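Local coordinates for periplasmic binding protein (Veillonella parvula, PDB 4N01) that probably binds a solute in the periplasm, as a periplasmic binding protein of an import system, though its ligand is not established, at residues D218-T223 with K253-T258; I267-Y272 with Q284-I289. All blocks are in the same frame, centred on the assembly; numbering follows the deposited sequence. Where two conformers were deposited one is given.

Contact 1 (D218-T223 with K253-T258)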
loop_
_atom_site.group_PDB
_atom_site.type_symbol
_atom_site.label_atom_id
_atom_site.label_comp_id
_atom_site.label_asym_id
_atom_site.label_seq_id
_atom_site.Cartn_x
_atom_site.Cartn_y
_atom_site.Cartn_z
ATOM N N ASP A 218 12.040 -13.747 11.606
ATOM C CA ASP A 218 12.137 -15.200 11.659
ATOM C C ASP A 218 13.628 -15.460 11.725
ATOM O O ASP A 218 14.246 -15.853 10.732
ATOM C CB ASP A 218 11.522 -15.830 10.406
ATOM C CG ASP A 218 11.124 -17.279 10.616
ATOM O OD1 ASP A 218 10.755 -17.636 11.755
ATOM O OD2 ASP A 218 11.174 -18.061 9.643
ATOM N N GLY A 219 14.208 -15.208 12.896
ATOM C CA GLY A 219 15.651 -15.179 13.043
ATOM C C GLY A 219 16.182 -13.809 12.653
ATOM O O GLY A 219 16.697 -13.066 13.494
ATOM N N GLN A 220 16.056 -13.480 11.370
ATOM C CA GLN A 220 16.421 -12.163 10.855
ATOM C C GLN A 220 15.178 -11.290 10.733
ATOM O O GLN A 220 14.071 -11.806 10.580
ATOM C CB GLN A 220 17.047 -12.297 9.466
ATOM C CG GLN A 220 18.457 -12.847 9.433
ATOM C CD GLN A 220 19.019 -12.847 8.026
ATOM O OE1 GLN A 220 19.899 -12.054 7.695
ATOM N NE2 GLN A 220 18.497 -13.732 7.184
ATOM N N PRO A 221 15.348 -9.961 10.791
ATOM C CA PRO A 221 14.165 -9.118 10.569
ATOM C C PRO A 221 13.799 -9.031 9.085
ATOM O O PRO A 221 14.683 -9.086 8.222
ATOM C CB PRO A 221 14.612 -7.748 11.095
ATOM C CG PRO A 221 16.073 -7.732 10.869
ATOM C CD PRO A 221 16.554 -9.156 11.074
ATOM N N PHE A 222 12.504 -8.923 8.802
ATOM C CA PHE A 222 11.999 -8.689 7.455
ATOM C C PHE A 222 11.650 -7.216 7.404
ATOM O O PHE A 222 10.917 -6.713 8.267
ATOM C CB PHE A 222 10.751 -9.547 7.241
ATOM C CG PHE A 222 10.304 -9.651 5.807
ATOM C CD1 PHE A 222 11.015 -10.421 4.895
ATOM C CD2 PHE A 222 9.145 -9.012 5.383
ATOM C CE1 PHE A 222 10.589 -10.538 3.574
ATOM C CE2 PHE A 222 8.713 -9.117 4.063
ATOM C CZ PHE A 222 9.437 -9.879 3.158
ATOM N N THR A 223 12.168 -6.515 6.400
ATOM C CA THR A 223 12.117 -5.059 6.413
ATOM C C THR A 223 11.977 -4.445 5.017
ATOM O O THR A 223 12.047 -5.147 4.008
ATOM C CB THR A 223 13.368 -4.507 7.104
ATOM O OG1 THR A 223 13.247 -3.091 7.279
ATOM C CG2 THR A 223 14.605 -4.811 6.273
ATOM N N LYS A 253 14.620 -9.935 3.722
ATOM C CA LYS A 253 15.264 -10.143 5.005
ATOM C C LYS A 253 16.471 -9.228 5.145
ATOM O O LYS A 253 17.219 -9.036 4.192
ATOM C CB LYS A 253 15.700 -11.604 5.149
ATOM C CG LYS A 253 14.610 -12.540 5.656
ATOM C CD LYS A 253 15.216 -13.699 6.453
ATOM C CE LYS A 253 14.140 -14.564 7.106
ATOM N NZ LYS A 253 13.311 -15.263 6.091
ATOM N N GLY A 254 16.649 -8.658 6.332
ATOM C CA GLY A 254 17.832 -7.867 6.638
ATOM C C GLY A 254 18.638 -8.592 7.708
ATOM O O GLY A 254 18.260 -9.682 8.142
ATOM N N SER A 255 19.751 -7.986 8.116
ATOM C CA SER A 255 20.543 -8.484 9.233
ATOM C C SER A 255 20.451 -7.490 10.379
ATOM O O SER A 255 20.460 -6.277 10.149
ATOM C CB SER A 255 22.003 -8.659 8.818
ATOM O OG SER A 255 22.158 -9.781 7.964
ATOM N N TRP A 256 20.346 -7.990 11.607
ATOM C CA TRP A 256 20.356 -7.112 12.769
ATOM C C TRP A 256 21.666 -6.319 12.847
ATOM O O TRP A 256 21.669 -5.197 13.326
ATOM C CB TRP A 256 20.158 -7.905 14.070
ATOM C CG TRP A 256 18.729 -8.357 14.342
ATOM C CD1 TRP A 256 18.303 -9.641 14.551
ATOM C CD2 TRP A 256 17.556 -7.528 14.446
ATOM N NE1 TRP A 256 16.939 -9.659 14.774
ATOM C CE2 TRP A 256 16.461 -8.377 14.708
ATOM C CE3 TRP A 256 17.329 -6.150 14.325
ATOM C CZ2 TRP A 256 15.163 -7.896 14.870
ATOM C CZ3 TRP A 256 16.037 -5.675 14.481
ATOM C CH2 TRP A 256 14.973 -6.544 14.751
ATOM N N GLU A 257 22.769 -6.911 12.389
ATOM C CA GLU A 257 24.065 -6.211 12.365
ATOM C C GLU A 257 23.947 -4.889 11.625
ATOM O O GLU A 257 24.483 -3.870 12.063
ATOM C CB GLU A 257 25.159 -7.069 11.718
ATOM C CG GLU A 257 25.674 -8.174 12.621
ATOM C CD GLU A 257 24.660 -9.292 12.815
ATOM O OE1 GLU A 257 23.799 -9.484 11.922
ATOM O OE2 GLU A 257 24.717 -9.977 13.864
ATOM N N THR A 258 23.210 -4.909 10.520
ATOM C CA THR A 258 23.063 -3.729 9.691
ATOM C C THR A 258 22.216 -2.684 10.414
ATOM O O THR A 258 22.537 -1.491 10.406
ATOM C CB THR A 258 22.416 -4.092 8.343
ATOM O OG1 THR A 258 23.251 -5.044 7.670
ATOM C CG2 THR A 258 22.279 -2.850 7.477
#
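Phe222 and Lys253 face each other as an antiparallel, non-hydrogen-bonded pair, their CA atoms 4.3 Å apart, and the two chains then diverge toward Gln220 and Ser255. This is the pairing of strands 221-224 and 251-253 in the small antiparallel sheet beside the second α/β lobe of the periplasmic binding protein fold. Strand 216-217 lies on the other side of 221-224. The backbone bond from Gly254 N to Pro221 O is short and almost straight, with an N-H...O angle of 176°. The same carbonyl oxygen also receives a CA-H contact from Lys253.

Toward the outside, the Gln220 side chain, in the conformer given, lies across the aliphatic part of Lys253 at about a right angle. Lys253 NZ stays 5.0 Å from Asp218 OD2, too far for a salt bridge. Ser255 stands at the N-cap position but makes no capping bond. A bond from its OG to Gln220 OE1 is doubtful: both residues have two conformers, and in this copy OE1 also lies 2.9 Å from Gly254 O, acceptor against acceptor.

Beyond the strand pair, Pro221 packs on the first residue of helix 256-262. Trp256 CG lies beside its own backbone N (chi1 -76°), which swings the indole back over the proline. Leu295 and Glu217 also touch this indole. Pro221 CB lies near CZ2 and CH2, and the proline ring spans both rings of the indole. Pro221 CD sits over one face, 3.7 Å from the centroid of the five-membered ring of Trp256, in a CH-pi contact.

Contact 2 (I267-Y272 with Q284-I289)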
loop_
_atom_site.group_PDB
_atom_site.type_symbol
_atom_site.label_atom_id
_atom_site.label_comp_id
_atom_site.label_asym_id
_atom_site.label_seq_id
_atom_site.Cartn_x
_atom_site.Cartn_y
_atom_site.Cartn_z
ATOM N N ILE A 267 11.746 2.962 15.458
ATOM C CA ILE A 267 11.418 1.693 14.828
ATOM C C ILE A 267 9.917 1.648 14.551
ATOM O O ILE A 267 9.091 1.747 15.465
ATOM C CB ILE A 267 11.832 0.485 15.712
ATOM C CG1 ILE A 267 13.362 0.382 15.783
ATOM C CG2 ILE A 267 11.247 -0.807 15.141
ATOM C CD1 ILE A 267 13.854 -0.517 16.909
ATOM N N ILE A 268 9.559 1.527 13.277
ATOM C CA ILE A 268 8.166 1.520 12.882
ATOM C C ILE A 268 7.756 0.071 12.700
ATOM O O ILE A 268 8.362 -0.662 11.922
ATOM C CB ILE A 268 7.973 2.292 11.553
ATOM C CG1 ILE A 268 8.339 3.770 11.741
ATOM C CG2 ILE A 268 6.542 2.161 11.055
ATOM C CD1 ILE A 268 8.546 4.537 10.405
ATOM N N ILE A 269 6.713 -0.337 13.410
ATOM C CA ILE A 269 6.358 -1.741 13.512
ATOM C C ILE A 269 5.001 -1.987 12.871
ATOM O O ILE A 269 4.008 -1.351 13.239
ATOM C CB ILE A 269 6.264 -2.157 14.996
ATOM C CG1 ILE A 269 7.655 -2.094 15.655
ATOM C CG2 ILE A 269 5.613 -3.542 15.138
ATOM C CD1 ILE A 269 7.619 -2.362 17.160
ATOM N N ALA A 270 4.949 -2.918 11.924
ATOM C CA ALA A 270 3.679 -3.274 11.295
ATOM C C ALA A 270 2.850 -4.165 12.222
ATOM O O ALA A 270 3.306 -5.216 12.676
ATOM C CB ALA A 270 3.913 -3.968 9.950
ATOM N N ASP A 271 1.623 -3.742 12.495
ATOM C CA ASP A 271 0.717 -4.495 13.363
ATOM C C ASP A 271 -0.245 -5.338 12.510
ATOM O O ASP A 271 -1.034 -4.796 11.729
ATOM C CB ASP A 271 -0.044 -3.508 14.267
ATOM C CG ASP A 271 -0.973 -4.192 15.259
ATOM O OD1 ASP A 271 -0.947 -3.826 16.457
ATOM O OD2 ASP A 271 -1.749 -5.087 14.865
ATOM N N TYR A 272 -0.180 -6.660 12.663
ATOM C CA TYR A 272 -1.011 -7.575 11.865
ATOM C C TYR A 272 -2.242 -8.102 12.613
ATOM O O TYR A 272 -2.672 -9.231 12.382
ATOM C CB TYR A 272 -0.159 -8.751 11.339
ATOM C CG TYR A 272 0.724 -8.387 10.156
ATOM C CD1 TYR A 272 0.243 -8.482 8.855
ATOM C CD2 TYR A 272 2.027 -7.938 10.340
ATOM C CE1 TYR A 272 1.039 -8.147 7.766
ATOM C CE2 TYR A 272 2.832 -7.602 9.253
ATOM C CZ TYR A 272 2.330 -7.709 7.970
ATOM O OH TYR A 272 3.116 -7.381 6.883
ATOM N N GLN A 284 3.571 -7.224 21.370
ATOM C CA GLN A 284 4.393 -8.433 21.369
ATOM C C GLN A 284 5.688 -8.211 20.594
ATOM O O GLN A 284 6.747 -8.715 20.984
ATOM C CB GLN A 284 3.637 -9.610 20.751
ATOM C CG GLN A 284 2.423 -10.064 21.528
ATOM C CD GLN A 284 1.628 -11.117 20.781
ATOM O OE1 GLN A 284 2.045 -11.583 19.719
ATOM N NE2 GLN A 284 0.479 -11.497 21.331
ATOM N N LYS A 285 5.611 -7.478 19.485
ATOM C CA LYS A 285 6.812 -7.220 18.694
ATOM C C LYS A 285 7.742 -6.264 19.429
ATOM O O LYS A 285 8.959 -6.416 19.362
ATOM C CB LYS A 285 6.463 -6.706 17.290
ATOM C CG LYS A 285 5.767 -7.767 16.457
ATOM C CD LYS A 285 5.407 -7.288 15.059
ATOM C CE LYS A 285 4.795 -8.450 14.291
ATOM N NZ LYS A 285 4.189 -7.998 13.008
ATOM N N ILE A 286 7.179 -5.293 20.142
ATOM C CA ILE A 286 8.002 -4.433 20.994
ATOM C C ILE A 286 8.746 -5.270 22.034
ATOM O O ILE A 286 9.951 -5.077 22.274
ATOM C CB ILE A 286 7.149 -3.383 21.737
ATOM C CG1 ILE A 286 6.652 -2.309 20.758
ATOM C CG2 ILE A 286 7.952 -2.729 22.860
ATOM C CD1 ILE A 286 5.729 -1.297 21.414
ATOM N N GLU A 287 8.030 -6.197 22.667
ATOM C CA GLU A 287 8.637 -7.012 23.714
ATOM C C GLU A 287 9.705 -7.949 23.142
ATOM O O GLU A 287 10.686 -8.261 23.821
ATOM C CB GLU A 287 7.573 -7.785 24.502
ATOM C CG GLU A 287 6.685 -6.877 25.364
ATOM C CD GLU A 287 7.486 -5.951 26.281
ATOM O OE1 GLU A 287 8.298 -6.458 27.096
ATOM O OE2 GLU A 287 7.309 -4.710 26.188
ATOM N N LYS A 288 9.515 -8.373 21.892
ATOM C CA LYS A 288 10.465 -9.255 21.213
ATOM C C LYS A 288 11.761 -8.491 20.949
ATOM O O LYS A 288 12.861 -9.043 21.070
ATOM C CB LYS A 288 9.869 -9.755 19.889
ATOM C CG LYS A 288 10.673 -10.838 19.174
ATOM C CD LYS A 288 10.584 -12.173 19.908
ATOM C CE LYS A 288 11.477 -13.238 19.268
ATOM N NZ LYS A 288 11.202 -13.380 17.814
ATOM N N ILE A 289 11.623 -7.211 20.605
ATOM C CA ILE A 289 12.781 -6.369 20.325
ATOM C C ILE A 289 13.518 -6.044 21.628
ATOM O O ILE A 289 14.749 -6.165 21.712
ATOM C CB ILE A 289 12.365 -5.090 19.562
ATOM C CG1 ILE A 289 11.936 -5.447 18.131
ATOM C CG2 ILE A 289 13.496 -4.062 19.537
ATOM C CD1 ILE A 289 11.286 -4.277 17.387
#
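Ile269 and Lys285 lie alongside each other, pointing opposite ways, where helix 280-290 covers strand 266-270. The axes of the short segments approach to 9.7 Å, with an angle of 134° between their directions. The tight part is aliphatic. Ile269 divides its branches between helix residues: CG2 lies 3.8 Å from Lys285 CD, while CD1 reaches Ile286 CG1 at 3.7 Å. Ile269 CG2 is anti to the backbone N and CG1 lies beside it (chi1 -67°); this rotamer turns CG2 to Lys285 and carries CD1 to Ile286 and Ile289. Ile269 and Ile289 meet tip to tip through their CD1 atoms, 4.1 Å apart. Ile289 CD1 also touches Ile267 CG2. Phe306 and Val301 close in around these isoleucines.

The other end is polar and more open. The extended Lys285 chain carries NZ past the isoleucine to Ala270 O, a bond of 2.9 Å lying nearly along the carbonyl axis. NZ also bonds Asp215 O and forms a salt bridge with Asp281 OD2, so several oxygens grip the ammonium. It sits in the plane of the exposed Tyr272 ring, at the edge, 3.4 Å from CD2. The hydroxyl of Tyr272 bonds Asp215. A methionine in place of Lys285 would probably leave Ala270 O without this donor and the Asp281 carboxylate without its charged mate.

Strand 266-270, helix 280-290 with helix 299-303, and the neighbouring parallel strand 306-309 form a β-α-β crossover, as in the α/β lobes of periplasmic binding proteins.

Following the chain from the N terminus, contact 1 comes first. Residues 218-223 leave the parallel-sheet strand 209-214 by way of strand 216-217. The chain then runs through helix 228-234 and strand 238-240 before 253-258 closes the loop. Helix 256-262 leads directly into strand 266-270, where contact 2 opens; a shorter excursion ends at 284-289. The two loops are therefore in series, neither nested nor crossed. Their centres lie 13 Å apart, and no atoms touch between them. Contact 1 ties the small antiparallel sheet to the start of helix 256-262, whereas contact 2 fixes helix 280-290 on the four-stranded parallel sheet. Leu295 touches both Trp256 and Ile289, bridging the two.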